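Local structure of 3-oxo-glucose-6-phosphate:glutamate aminotransferase (Bacillus subtilis subsp. subtilis, 4K2M) at residues E106-E109 with K110-T114; D263-E266 with L267-C271. The protein catalyses the reversible, pyridoxal phosphate-dependent transfer of an amino group from glutamate to 3-dehydro-glucose 6-phosphate, giving kanosamine 6-phosphate on the way to the antibiotic neotrehalosadiamine. All blocks are in the same frame, centred on the assembly; numbering follows the deposited sequence.

Contact 1: E106-E109 with K110-T114; sequences EQFE and KVLST
Phe108 and Leu112, one turn apart on helix 103-116, make the main apolar contact. Leu112 sends its CD1 methyl over one face of the Phe108 ring. The methyl lies 3.8 Å from the ring centroid, a CH-pi contact, and is displaced toward the rim on the CE2 side. CE2 to CD1 is 3.5 Å. The Phe108 ring leans along the helix toward Leu112 because CG is anti to the backbone N (chi1 -178°). Phe245 meets the same ring edge-to-face. Ala302 and Leu306 of helix 299-308 pack on it as well, and Val121 of strand 120-124 touches Leu112.

Gln107 also approaches Val111, its NE2 4.2 Å from Val111 CG2. This approach is doubtful, because Gln107 takes two conformations. Leu306 touches Val111 too.

The backbone contributes four consecutive i to i+4 hydrogen bonds, the pattern of an alpha helix. Lys110 N donates to Glu106 O at 2.9 Å, and Val111 N to Gln107 O at 3.0 Å. Leu112 N and Ser113 N follow, bonded to Phe108 O and Glu109 O.

Two polar side chains tie the helix to the following chain. Glu109 OE2 accepts from Ala123 N of strand 120-124, and Ser113 OG is hydrogen-bonded to Lys118 O.

The chemistry is that of an amphipathic helix. Phe108 and Leu112 are buried together against the body of the aminotransferase domain, while Glu106, Gln107 and Lys110 remain exposed to solvent.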
loop_
_atom_site.group_PDB
_atom_site.type_symbol
_atom_site.label_atom_id
_atom_site.label_comp_id
_atom_site.label_asym_id
_atom_site.label_seq_id
_atom_site.Cartn_x
_atom_site.Cartn_y
_atom_site.Cartn_z
ATOM N N GLU A 106 13.872 4.911 6.799
ATOM C CA GLU A 106 14.892 4.421 7.723
ATOM C C GLU A 106 14.775 5.074 9.101
ATOM O O GLU A 106 14.979 4.409 10.130
ATOM C CB GLU A 106 16.296 4.674 7.161
ATOM C CG GLU A 106 17.376 3.772 7.761
ATOM C CD GLU A 106 18.773 4.369 7.653
ATOM O OE1 GLU A 106 19.191 4.724 6.528
ATOM O OE2 GLU A 106 19.446 4.491 8.699
ATOM N N GLN A 107 14.473 6.370 9.129
ATOM C CA GLN A 107 14.339 7.082 10.400
ATOM C C GLN A 107 13.136 6.567 11.182
ATOM O O GLN A 107 13.188 6.437 12.402
ATOM C CB GLN A 107 14.201 8.592 10.178
ATOM C CG GLN A 107 14.073 9.407 11.466
ATOM C CD GLN A 107 15.372 9.484 12.258
ATOM O OE1 GLN A 107 16.449 9.178 11.741
ATOM N NE2 GLN A 107 15.273 9.899 13.520
ATOM N N PHE A 108 12.045 6.288 10.473
ATOM C CA PHE A 108 10.836 5.783 11.123
ATOM C C PHE A 108 11.092 4.367 11.650
ATOM O O PHE A 108 10.713 4.022 12.783
ATOM C CB PHE A 108 9.659 5.817 10.134
ATOM C CG PHE A 108 8.353 5.355 10.720
ATOM C CD1 PHE A 108 7.782 6.017 11.804
ATOM C CD2 PHE A 108 7.693 4.268 10.184
ATOM C CE1 PHE A 108 6.564 5.588 12.334
ATOM C CE2 PHE A 108 6.471 3.827 10.712
ATOM C CZ PHE A 108 5.905 4.492 11.779
ATOM N N GLU A 109 11.774 3.549 10.851
ATOM C CA GLU A 109 12.104 2.194 11.313
ATOM C C GLU A 109 13.031 2.238 12.524
ATOM O O GLU A 109 12.844 1.488 13.483
ATOM C CB GLU A 109 12.686 1.351 10.186
ATOM C CG GLU A 109 11.673 1.065 9.067
ATOM C CD GLU A 109 12.323 0.446 7.847
ATOM O OE1 GLU A 109 13.524 0.731 7.611
ATOM O OE2 GLU A 109 11.637 -0.316 7.117
ATOM N N LYS A 110 14.009 3.142 12.496
ATOM C CA LYS A 110 14.902 3.323 13.635
ATOM C C LYS A 110 14.173 3.764 14.919
ATOM O O LYS A 110 14.442 3.257 16.015
ATOM C CB LYS A 110 16.017 4.321 13.285
ATOM C CG LYS A 110 17.037 4.482 14.398
ATOM C CD LYS A 110 17.508 3.112 14.896
ATOM C CE LYS A 110 18.071 3.197 16.309
ATOM N NZ LYS A 110 19.139 4.232 16.411
ATOM N N VAL A 111 13.240 4.699 14.793
ATOM C CA VAL A 111 12.468 5.147 15.952
ATOM C C VAL A 111 11.602 4.011 16.519
ATOM O O VAL A 111 11.482 3.829 17.742
ATOM C CB VAL A 111 11.588 6.355 15.570
ATOM C CG1 VAL A 111 10.438 6.467 16.515
ATOM C CG2 VAL A 111 12.406 7.637 15.586
ATOM N N LEU A 112 11.003 3.233 15.629
ATOM C CA LEU A 112 10.232 2.067 16.048
ATOM C C LEU A 112 11.105 1.021 16.722
ATOM O O LEU A 112 10.690 0.376 17.694
ATOM C CB LEU A 112 9.524 1.438 14.840
ATOM C CG LEU A 112 8.347 2.251 14.295
ATOM C CD1 LEU A 112 7.835 1.600 13.003
ATOM C CD2 LEU A 112 7.217 2.325 15.327
ATOM N N SER A 113 12.307 0.824 16.184
ATOM C CA SER A 113 13.253 -0.150 16.727
ATOM C C SER A 113 13.565 0.184 18.179
ATOM O O SER A 113 13.553 -0.684 19.050
ATOM C CB SER A 113 14.536 -0.148 15.890
ATOM O OG SER A 113 15.598 -0.794 16.567
ATOM N N THR A 114 13.810 1.461 18.433
ATOM C CA THR A 114 14.107 1.930 19.784
ATOM C C THR A 114 12.898 1.803 20.705
ATOM O O THR A 114 13.006 1.350 21.854
ATOM C CB THR A 114 14.584 3.377 19.757
ATOM O OG1 THR A 114 15.761 3.462 18.944
ATOM C CG2 THR A 114 14.892 3.877 21.173
#

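Contact 2: D263-E266 with L267-C271; sequences DNEE and LAKKC
Asn264 crosses Leu267 at about a right angle, its CB 3.8 Å from Leu267 CB. Its amide oxygen caps the helix that begins here. OD1 accepts from Leu267 N at 2.8 Å, in the plane of the side-chain carbonyl and on a lone pair. Asn264 is thus the N-cap of helix 265-275. With CG swung to the side of its own carbonyl carbon (chi1 -172°) and the amide turned at chi2 (-81°), OD1 faces the N-H of Leu267. The backbone O of Asn264 is used too, accepting from Ala268 N at 2.9 Å.

Further i to i+4 bonds continue the helix. Lys269 N donates to Glu265 O, and Lys270 N to Glu266 O at 3.1 Å.

On the exposed side, Glu266 and Lys269 lie side by side and point the same way. Lys269 NZ reaches Glu266 OE1 at 3.1 Å, a salt bridge whose hydrogen bond is weak. Lys269 CE is almost as near this oxygen, at 3.2 Å. Both residues also touch a neighbouring molecule in the crystal, so their arrangement in solution may differ. Lys270 approaches the same carboxylate through a water. The water donates to Glu266 OE1 at 2.6 Å and to Glu266 O, and accepts from Lys270 NZ. It links one carboxylate, one backbone carbonyl and one ammonium group.

The other side of the helix is apolar. Ala268 packs on Tyr120 and Ile122 of strand 120-124, and Leu267 on Ala137 of helix 127-137.

The cap satisfies an N-H of the first turn that has no earlier helical carbonyl to bond. OE1 of Glu266 is held both by an ammonium group and by water, and the two lysines probably stabilise its negative charge.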
loop_
_atom_site.group_PDB
_atom_site.type_symbol
_atom_site.label_atom_id
_atom_site.label_comp_id
_atom_site.label_asym_id
_atom_site.label_seq_id
_atom_site.Cartn_x
_atom_site.Cartn_y
_atom_site.Cartn_z
ATOM N N ASP A 263 14.232 -9.528 16.385
ATOM C CA ASP A 263 15.616 -9.448 16.826
ATOM C C ASP A 263 16.551 -10.269 15.943
ATOM O O ASP A 263 17.771 -10.170 16.063
ATOM C CB ASP A 263 15.751 -9.903 18.285
ATOM C CG ASP A 263 15.282 -8.852 19.275
ATOM O OD1 ASP A 263 15.402 -7.642 18.978
ATOM O OD2 ASP A 263 14.804 -9.233 20.369
ATOM N N ASN A 264 15.990 -11.078 15.048
ATOM C CA ASN A 264 16.816 -12.006 14.288
ATOM C C ASN A 264 17.251 -11.417 12.954
ATOM O O ASN A 264 16.410 -11.101 12.116
ATOM C CB ASN A 264 16.079 -13.320 14.038
ATOM C CG ASN A 264 16.980 -14.365 13.427
ATOM O OD1 ASN A 264 17.217 -14.365 12.220
ATOM N ND2 ASN A 264 17.507 -15.257 14.264
ATOM N N GLU A 265 18.562 -11.282 12.755
ATOM C CA GLU A 265 19.092 -10.642 11.547
ATOM C C GLU A 265 18.765 -11.389 10.257
ATOM O O GLU A 265 18.398 -10.765 9.254
ATOM C CB GLU A 265 20.610 -10.424 11.662
ATOM C CG GLU A 265 21.198 -9.534 10.551
ATOM C CD GLU A 265 21.617 -10.323 9.314
ATOM O OE1 GLU A 265 21.796 -11.555 9.423
ATOM O OE2 GLU A 265 21.767 -9.709 8.231
ATOM N N GLU A 266 18.926 -12.711 10.243
ATOM C CA GLU A 266 18.635 -13.436 9.009
ATOM C C GLU A 266 17.152 -13.337 8.683
ATOM O O GLU A 266 16.759 -13.248 7.520
ATOM C CB GLU A 266 19.041 -14.907 9.095
ATOM C CG GLU A 266 20.550 -15.153 9.144
ATOM C CD GLU A 266 21.257 -14.908 7.814
ATOM O OE1 GLU A 266 20.578 -14.701 6.781
ATOM O OE2 GLU A 266 22.507 -14.934 7.810
ATOM N N LEU A 267 16.326 -13.357 9.722
ATOM C CA LEU A 267 14.883 -13.266 9.526
ATOM C C LEU A 267 14.525 -11.879 8.996
ATOM O O LEU A 267 13.723 -11.748 8.074
ATOM C CB LEU A 267 14.147 -13.579 10.829
ATOM C CG LEU A 267 12.633 -13.683 10.816
ATOM C CD1 LEU A 267 12.169 -14.676 9.744
ATOM C CD2 LEU A 267 12.160 -14.116 12.214
ATOM N N ALA A 268 15.141 -10.843 9.559
ATOM C CA ALA A 268 14.957 -9.482 9.067
ATOM C C ALA A 268 15.316 -9.346 7.591
ATOM O O ALA A 268 14.594 -8.709 6.820
ATOM C CB ALA A 268 15.770 -8.500 9.902
ATOM N N LYS A 269 16.437 -9.941 7.196
ATOM C CA LYS A 269 16.872 -9.875 5.808
ATOM C C LYS A 269 15.832 -10.510 4.889
ATOM O O LYS A 269 15.497 -9.969 3.812
ATOM C CB LYS A 269 18.234 -10.558 5.646
ATOM C CG LYS A 269 18.641 -10.730 4.188
ATOM C CD LYS A 269 20.132 -11.010 4.053
ATOM C CE LYS A 269 20.585 -12.061 5.040
ATOM N NZ LYS A 269 21.798 -12.811 4.597
ATOM N N LYS A 270 15.299 -11.651 5.310
ATOM C CA LYS A 270 14.283 -12.318 4.514
ATOM C C LYS A 270 13.016 -11.469 4.431
ATOM O O LYS A 270 12.359 -11.430 3.392
ATOM C CB LYS A 270 13.980 -13.721 5.069
ATOM C CG LYS A 270 15.106 -14.727 4.841
ATOM C CD LYS A 270 14.778 -16.078 5.497
ATOM C CE LYS A 270 15.823 -17.154 5.179
ATOM N NZ LYS A 270 17.046 -17.038 6.023
ATOM N N CYS A 271 12.664 -10.789 5.517
ATOM C CA CYS A 271 11.509 -9.884 5.480
ATOM C C CYS A 271 11.714 -8.756 4.476
ATOM O O CYS A 271 10.797 -8.411 3.735
ATOM C CB CYS A 271 11.231 -9.270 6.854
ATOM S SG CYS A 271 10.586 -10.445 8.060
HETATM O O HOH W 1 18.314 -14.868 5.543
#

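How the contacts relate
Contacts 1 and 2 are each local to one helix. They do not touch: their centres are 15 Å apart and their nearest atoms about 7 Å. Both are tied to the turn before strand 120-124. Ser113 of contact 1 holds Lys118 there, and Asp263 OD1 of contact 2 is hydrogen-bonded to N of the next residue, Arg119. Strand 120-124 pairs antiparallel with 258-262, which leads into contact 2. Neither contact lies in the active site. The side chain of Phe108 is about 12 Å from the bound external aldimine of pyridoxal phosphate with kanosamine 6-phosphate. Substrate-binding Tyr276 lies about 10 Å from Glu109 and about 11 Å from Lys269, measured between side chains.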